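Local coordinates for protein tyrosine--tRNA ligase, mitochondrial (Emericella nidulans, PDB 5IHX) that probably charges mitochondrial tRNA(Tyr) with L-tyrosine at the expense of ATP, as a class I aminoacyl-tRNA synthetase, in a truncated construct that binds tyrosine, at residues H83-P86 / F87-L90; E325-L328 / K329-T332. All blocks are in the same frame, centred on the assembly; numbering follows the deposited sequence.

Contact 1. Residues H83-P86 / F87-L90; sequences HMLP and FMVL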
ATOM      1  N   HIS A  83     -12.751 -25.927  -2.235  1.00 40.01           N
ATOM      2  CA  HIS A  83     -12.005 -25.277  -1.154  1.00 38.33           C
ATOM      3  C   HIS A  83     -11.551 -26.238  -0.064  1.00 36.81           C
ATOM      4  O   HIS A  83     -10.781 -25.860   0.817  1.00 41.68           O
ATOM      5  CB  HIS A  83     -12.850 -24.191  -0.471  1.00 44.35           C
ATOM      6  CG  HIS A  83     -13.088 -22.968  -1.300  1.00 60.65           C
ATOM      7  ND1 HIS A  83     -14.276 -22.731  -1.959  1.00 51.64           N
ATOM      8  CD2 HIS A  83     -12.306 -21.889  -1.537  1.00 76.24           C
ATOM      9  CE1 HIS A  83     -14.204 -21.570  -2.585  1.00 55.42           C
ATOM     10  NE2 HIS A  83     -13.019 -21.039  -2.345  1.00 76.45           N
ATOM     11  N   MET A  84     -12.031 -27.475  -0.110  1.00 32.80           N
ATOM     12  CA  MET A  84     -11.991 -28.324   1.075  1.00 33.93           C
ATOM     13  C   MET A  84     -10.638 -28.904   1.485  1.00 30.33           C
ATOM     14  O   MET A  84     -10.386 -29.057   2.679  1.00 34.11           O
ATOM     15  CB  MET A  84     -12.971 -29.485   0.897  1.00 39.18           C
ATOM     16  CG  MET A  84     -14.408 -29.146   1.260  1.00 43.65           C
ATOM     17  SD  MET A  84     -14.581 -28.401   2.898  1.00 44.71           S
ATOM     18  CE  MET A  84     -13.984 -29.730   3.941  1.00 43.97           C
ATOM     19  N   LEU A  85      -9.771 -29.230   0.530  1.00 29.50           N
ATOM     20  CA  LEU A  85      -8.581 -30.013   0.867  1.00 31.46           C
ATOM     21  C   LEU A  85      -7.659 -29.298   1.862  1.00 27.43           C
ATOM     22  O   LEU A  85      -7.176 -29.924   2.804  1.00 26.16           O
ATOM     23  CB  LEU A  85      -7.801 -30.403  -0.393  1.00 28.54           C
ATOM     24  CG  LEU A  85      -8.515 -31.364  -1.356  1.00 29.36           C
ATOM     25  CD1 LEU A  85      -7.554 -31.864  -2.426  1.00 34.82           C
ATOM     26  CD2 LEU A  85      -9.174 -32.536  -0.632  1.00 28.63           C
ATOM     27  N   PRO A  86      -7.411 -27.993   1.669  1.00 27.90           N
ATOM     28  CA  PRO A  86      -6.634 -27.314   2.713  1.00 30.20           C
ATOM     29  C   PRO A  86      -7.310 -27.375   4.085  1.00 30.26           C
ATOM     30  O   PRO A  86      -6.631 -27.417   5.110  1.00 26.22           O
ATOM     31  CB  PRO A  86      -6.554 -25.872   2.208  1.00 30.57           C
ATOM     32  CG  PRO A  86      -6.676 -25.984   0.735  1.00 28.08           C
ATOM     33  CD  PRO A  86      -7.618 -27.131   0.491  1.00 23.09           C
ATOM     34  N   PHE A  87      -8.637 -27.385   4.103  1.00 22.19           N
ATOM     35  CA  PHE A  87      -9.363 -27.447   5.367  1.00 23.60           C
ATOM     36  C   PHE A  87      -9.445 -28.878   5.896  1.00 24.11           C
ATOM     37  O   PHE A  87      -9.603 -29.087   7.099  1.00 28.41           O
ATOM     38  CB  PHE A  87     -10.752 -26.828   5.217  1.00 32.21           C
ATOM     39  CG  PHE A  87     -10.712 -25.359   4.901  1.00 41.02           C
ATOM     40  CD1 PHE A  87     -10.145 -24.468   5.796  1.00 46.22           C
ATOM     41  CD2 PHE A  87     -11.245 -24.865   3.725  1.00 62.32           C
ATOM     42  CE1 PHE A  87     -10.094 -23.117   5.519  1.00 54.21           C
ATOM     43  CE2 PHE A  87     -11.201 -23.511   3.443  1.00 65.89           C
ATOM     44  CZ  PHE A  87     -10.628 -22.637   4.345  1.00 58.87           C
ATOM     45  N   MET A  88      -9.330 -29.861   5.008  1.00 23.17           N
ATOM     46  CA  MET A  88      -9.179 -31.245   5.443  1.00 23.87           C
ATOM     47  C   MET A  88      -7.848 -31.386   6.181  1.00 28.72           C
ATOM     48  O   MET A  88      -7.745 -32.127   7.160  1.00 29.09           O
ATOM     49  CB  MET A  88      -9.243 -32.215   4.261  1.00 27.79           C
ATOM     50  CG  MET A  88     -10.597 -32.284   3.564  1.00 29.17           C
ATOM     51  SD  MET A  88     -11.970 -32.734   4.646  1.00 34.26           S
ATOM     52  CE  MET A  88     -11.384 -34.274   5.347  1.00 27.39           C
ATOM     53  N   VAL A  89      -6.826 -30.677   5.705  1.00 22.83           N
ATOM     54  CA  VAL A  89      -5.528 -30.661   6.380  1.00 24.87           C
ATOM     55  C   VAL A  89      -5.651 -30.063   7.781  1.00 24.44           C
ATOM     56  O   VAL A  89      -5.090 -30.597   8.738  1.00 21.97           O
ATOM     57  CB  VAL A  89      -4.476 -29.873   5.565  1.00 29.82           C
ATOM     58  CG1 VAL A  89      -3.211 -29.625   6.383  1.00 27.83           C
ATOM     59  CG2 VAL A  89      -4.130 -30.617   4.285  1.00 31.60           C
ATOM     60  N   LEU A  90      -6.385 -28.959   7.899  1.00 20.46           N
ATOM     61  CA  LEU A  90      -6.580 -28.320   9.197  1.00 26.09           C
ATOM     62  C   LEU A  90      -7.427 -29.199  10.114  1.00 23.23           C
ATOM     63  O   LEU A  90      -7.214 -29.232  11.326  1.00 21.54           O
ATOM     64  CB  LEU A  90      -7.238 -26.945   9.043  1.00 26.20           C
ATOM     65  CG  LEU A  90      -6.472 -25.852   8.292  1.00 28.87           C
ATOM     66  CD1 LEU A  90      -7.227 -24.533   8.390  1.00 30.94           C
ATOM     67  CD2 LEU A  90      -5.047 -25.696   8.806  1.00 30.21           C
TER
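M84 and M88, one helical turn apart, send their thioethers across one another obliquely: the methyl CE of M84 reaches SD of M88 at 3.7 Å. Both chains bend twice, at chi2 and chi3, and this folding brings the end of M84 back to its neighbour although its CB leaves the backbone in another direction. L85 lies beside the pair more loosely, with its CD2 4.4 Å from M88 CG.

On another flank the F87 ring turns back along the chain. Its CG stands anti to the carbonyl carbon (chi1 -64°), which carries CD2 to within 3.1 Å of the H83 carbonyl O; that oxygen lies oblique to the ring. F102 of the neighbouring strand 100-104 meets the same ring nearly parallel, and V72 touches both F87 and H83.

The backbone beneath is the start of helix 84-95. M84 O accepts a hydrogen bond from M88 N at 2.7 Å. A weak one comes to M84 O from F87 N at 2.8 Å. V89 N then bonds to L85 O at 3.0 Å and L90 N to P86 O at 3.2 Å. P86 has no N-H to give to an earlier carbonyl, a lack readily accommodated in a first helical turn.

H83 closes the HxGH sequence that begins at H80, the counterpart of the class I HIGH signature. The helix thus shows two apolar faces, the thioethers and L85 toward helices 321-331 and 354-368, F87 toward the strands. Both pack by dispersion, whereas the polar end of H83 is held through a hydrogen bond of ND1 made elsewhere, and its side chain lies about 6 Å from the bound tyrosine.

Contact 2. Residues E325-L328 / K329-T332; sequences ERYL and KMFT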
ATOM      1  N   GLU A 325     -10.728 -44.131  -4.616  1.00 27.99           N
ATOM      2  CA  GLU A 325      -9.850 -44.533  -3.522  1.00 28.34           C
ATOM      3  C   GLU A 325      -9.077 -43.343  -2.971  1.00 28.54           C
ATOM      4  O   GLU A 325      -8.963 -43.177  -1.755  1.00 28.96           O
ATOM      5  CB  GLU A 325      -8.869 -45.622  -3.953  1.00 25.84           C
ATOM      6  CG  GLU A 325      -7.867 -45.972  -2.850  1.00 37.31           C
ATOM      7  CD  GLU A 325      -7.045 -47.214  -3.145  1.00 53.67           C
ATOM      8  OE1 GLU A 325      -7.291 -47.870  -4.181  1.00 50.18           O
ATOM      9  OE2 GLU A 325      -6.151 -47.532  -2.330  1.00 54.76           O
ATOM     10  N   ARG A 326      -8.530 -42.521  -3.860  1.00 29.30           N
ATOM     11  CA  ARG A 326      -7.784 -41.355  -3.413  1.00 25.35           C
ATOM     12  C   ARG A 326      -8.719 -40.373  -2.711  1.00 28.14           C
ATOM     13  O   ARG A 326      -8.346 -39.773  -1.702  1.00 26.34           O
ATOM     14  CB  ARG A 326      -7.067 -40.668  -4.578  1.00 36.03           C
ATOM     15  CG  ARG A 326      -6.393 -39.376  -4.150  1.00 49.01           C
ATOM     16  CD  ARG A 326      -5.099 -39.112  -4.889  1.00 63.52           C
ATOM     17  NE  ARG A 326      -4.305 -38.094  -4.206  1.00 64.91           N
ATOM     18  CZ  ARG A 326      -3.064 -37.754  -4.541  1.00 56.82           C
ATOM     19  NH1 ARG A 326      -2.457 -38.350  -5.560  1.00 61.73           N
ATOM     20  NH2 ARG A 326      -2.426 -36.819  -3.851  1.00 43.41           N
ATOM     21  N   TYR A 327      -9.933 -40.215  -3.233  1.00 27.29           N
ATOM     22  CA  TYR A 327     -10.900 -39.303  -2.622  1.00 30.07           C
ATOM     23  C   TYR A 327     -11.290 -39.763  -1.219  1.00 27.99           C
ATOM     24  O   TYR A 327     -11.465 -38.939  -0.322  1.00 29.86           O
ATOM     25  CB  TYR A 327     -12.158 -39.173  -3.483  1.00 28.33           C
ATOM     26  CG  TYR A 327     -12.019 -38.235  -4.663  1.00 30.30           C
ATOM     27  CD1 TYR A 327     -10.775 -37.937  -5.206  1.00 37.85           C
ATOM     28  CD2 TYR A 327     -13.137 -37.629  -5.221  1.00 33.96           C
ATOM     29  CE1 TYR A 327     -10.651 -37.077  -6.282  1.00 40.75           C
ATOM     30  CE2 TYR A 327     -13.024 -36.767  -6.293  1.00 38.92           C
ATOM     31  CZ  TYR A 327     -11.780 -36.494  -6.821  1.00 44.59           C
ATOM     32  OH  TYR A 327     -11.665 -35.636  -7.891  1.00 54.90           O
ATOM     33  N   LEU A 328     -11.427 -41.072  -1.029  1.00 25.14           N
ATOM     34  CA  LEU A 328     -11.714 -41.618   0.296  1.00 25.11           C
ATOM     35  C   LEU A 328     -10.634 -41.197   1.287  1.00 29.79           C
ATOM     36  O   LEU A 328     -10.921 -40.887   2.444  1.00 27.67           O
ATOM     37  CB  LEU A 328     -11.818 -43.145   0.250  1.00 23.60           C
ATOM     38  CG  LEU A 328     -13.147 -43.737  -0.235  1.00 27.22           C
ATOM     39  CD1 LEU A 328     -13.006 -45.229  -0.495  1.00 26.76           C
ATOM     40  CD2 LEU A 328     -14.252 -43.482   0.777  1.00 26.91           C
ATOM     41  N   LYS A 329      -9.389 -41.179   0.824  1.00 26.86           N
ATOM     42  CA  LYS A 329      -8.265 -40.809   1.674  1.00 27.64           C
ATOM     43  C   LYS A 329      -8.219 -39.306   1.945  1.00 25.22           C
ATOM     44  O   LYS A 329      -7.872 -38.882   3.046  1.00 28.24           O
ATOM     45  CB  LYS A 329      -6.950 -41.267   1.040  1.00 25.84           C
ATOM     46  CG  LYS A 329      -6.802 -42.776   0.962  1.00 32.12           C
ATOM     47  CD  LYS A 329      -5.594 -43.183   0.137  1.00 35.08           C
ATOM     48  CE  LYS A 329      -5.409 -44.692   0.132  1.00 42.79           C
ATOM     49  NZ  LYS A 329      -4.311 -45.118  -0.780  1.00 45.82           N
ATOM     50  N   MET A 330      -8.577 -38.505   0.946  1.00 23.02           N
ATOM     51  CA  MET A 330      -8.458 -37.053   1.052  1.00 27.89           C
ATOM     52  C   MET A 330      -9.670 -36.397   1.721  1.00 30.33           C
ATOM     53  O   MET A 330      -9.522 -35.383   2.409  1.00 29.82           O
ATOM     54  CB  MET A 330      -8.243 -36.434  -0.336  1.00 26.26           C
ATOM     55  CG  MET A 330      -6.929 -36.830  -1.002  1.00 26.50           C
ATOM     56  SD  MET A 330      -6.541 -35.874  -2.490  1.00 35.08           S
ATOM     57  CE  MET A 330      -8.050 -36.044  -3.436  1.00 29.63           C
ATOM     58  N   PHE A 331     -10.861 -36.958   1.509  1.00 25.54           N
ATOM     59  CA  PHE A 331     -12.102 -36.313   1.950  1.00 28.77           C
ATOM     60  C   PHE A 331     -12.756 -36.925   3.195  1.00 27.92           C
ATOM     61  O   PHE A 331     -13.807 -36.455   3.623  1.00 30.66           O
ATOM     62  CB  PHE A 331     -13.125 -36.325   0.809  1.00 27.44           C
ATOM     63  CG  PHE A 331     -12.837 -35.330  -0.277  1.00 33.50           C
ATOM     64  CD1 PHE A 331     -13.071 -33.980  -0.073  1.00 29.58           C
ATOM     65  CD2 PHE A 331     -12.347 -35.742  -1.507  1.00 26.65           C
ATOM     66  CE1 PHE A 331     -12.816 -33.059  -1.070  1.00 33.87           C
ATOM     67  CE2 PHE A 331     -12.090 -34.825  -2.507  1.00 30.36           C
ATOM     68  CZ  PHE A 331     -12.325 -33.480  -2.289  1.00 31.33           C
ATOM     69  N   THR A 332     -12.152 -37.959   3.776  1.00 27.70           N
ATOM     70  CA  THR A 332     -12.732 -38.603   4.957  1.00 22.16           C
ATOM     71  C   THR A 332     -11.679 -38.908   6.014  1.00 25.61           C
ATOM     72  O   THR A 332     -10.477 -38.850   5.747  1.00 23.95           O
ATOM     73  CB  THR A 332     -13.455 -39.923   4.597  1.00 27.04           C
ATOM     74  OG1 THR A 332     -12.516 -41.007   4.602  1.00 27.33           O
ATOM     75  CG2 THR A 332     -14.124 -39.832   3.228  1.00 24.09           C
TER
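Y327 and F331 both place CG anti to the carbonyl carbon (chi1 -80° and -75°), and their rings run out side by side from adjacent turns of helix 321-331. They form a T-shaped (edge-to-face) pair with planes at 67°: F331 presents its edge, and its CE2 sits 4.0 Å from Y327 CG, over one face toward the rim. This helix belongs to the all-helical portion that follows the Rossmann fold, consistent with the anticodon-binding region of tyrosyl-tRNA synthetases. L359 of helix 354-368 touches both side chains.

M330, bent only at chi3, lies between two partners. Its CE comes to 3.8 Å from Y327 CD1, oblique to that ring, while SD receives a weak hydrogen bond from R326 NE at 3.6 Å, the sulfur lying near the guanidinium plane. The stronger polar partner of R326 is elsewhere, where NH2 bonds to the carbonyl O of G45.

E325 and K329 travel alongside each other, both chains extended. They end in a long, weak salt bridge, OE2 to NZ 3.4 Å, and I336 and I339 of the next helix lie against the lysine chain.

Backbone bonds of the i to i+4 kind join M330 N to R326 O (2.9 Å) and F331 N to Y327 O (2.8 Å). At T332 the side chain joins in: the N-H bonds only weakly to L328 O, while the hydroxyl, itself hydrogen-bonded with L334 N, donates from OG1 to L328 O at 2.7 Å, in the carbonyl plane.

From the N terminus, strand 68-72 leads to contact 1 in the opening turns of helix 84-95, the crossover of a beta-alpha-beta unit that ends in strand 100-104. Contact 2 follows far later, in helix 321-331. Each contact spans roughly two helical turns and closes no long loop, and the two stand in series, neither nested nor crossed. They nevertheless meet in space, with centres about 12 Å apart: M88 CG packs on M330 O at 3.5 Å, and L85 CD2 reaches F331 CZ at 3.7 Å. This seam joins the side of helix 84-95 turned from strand 68-72 to the helical portion that follows the Rossmann fold, with helix 354-368 touching both.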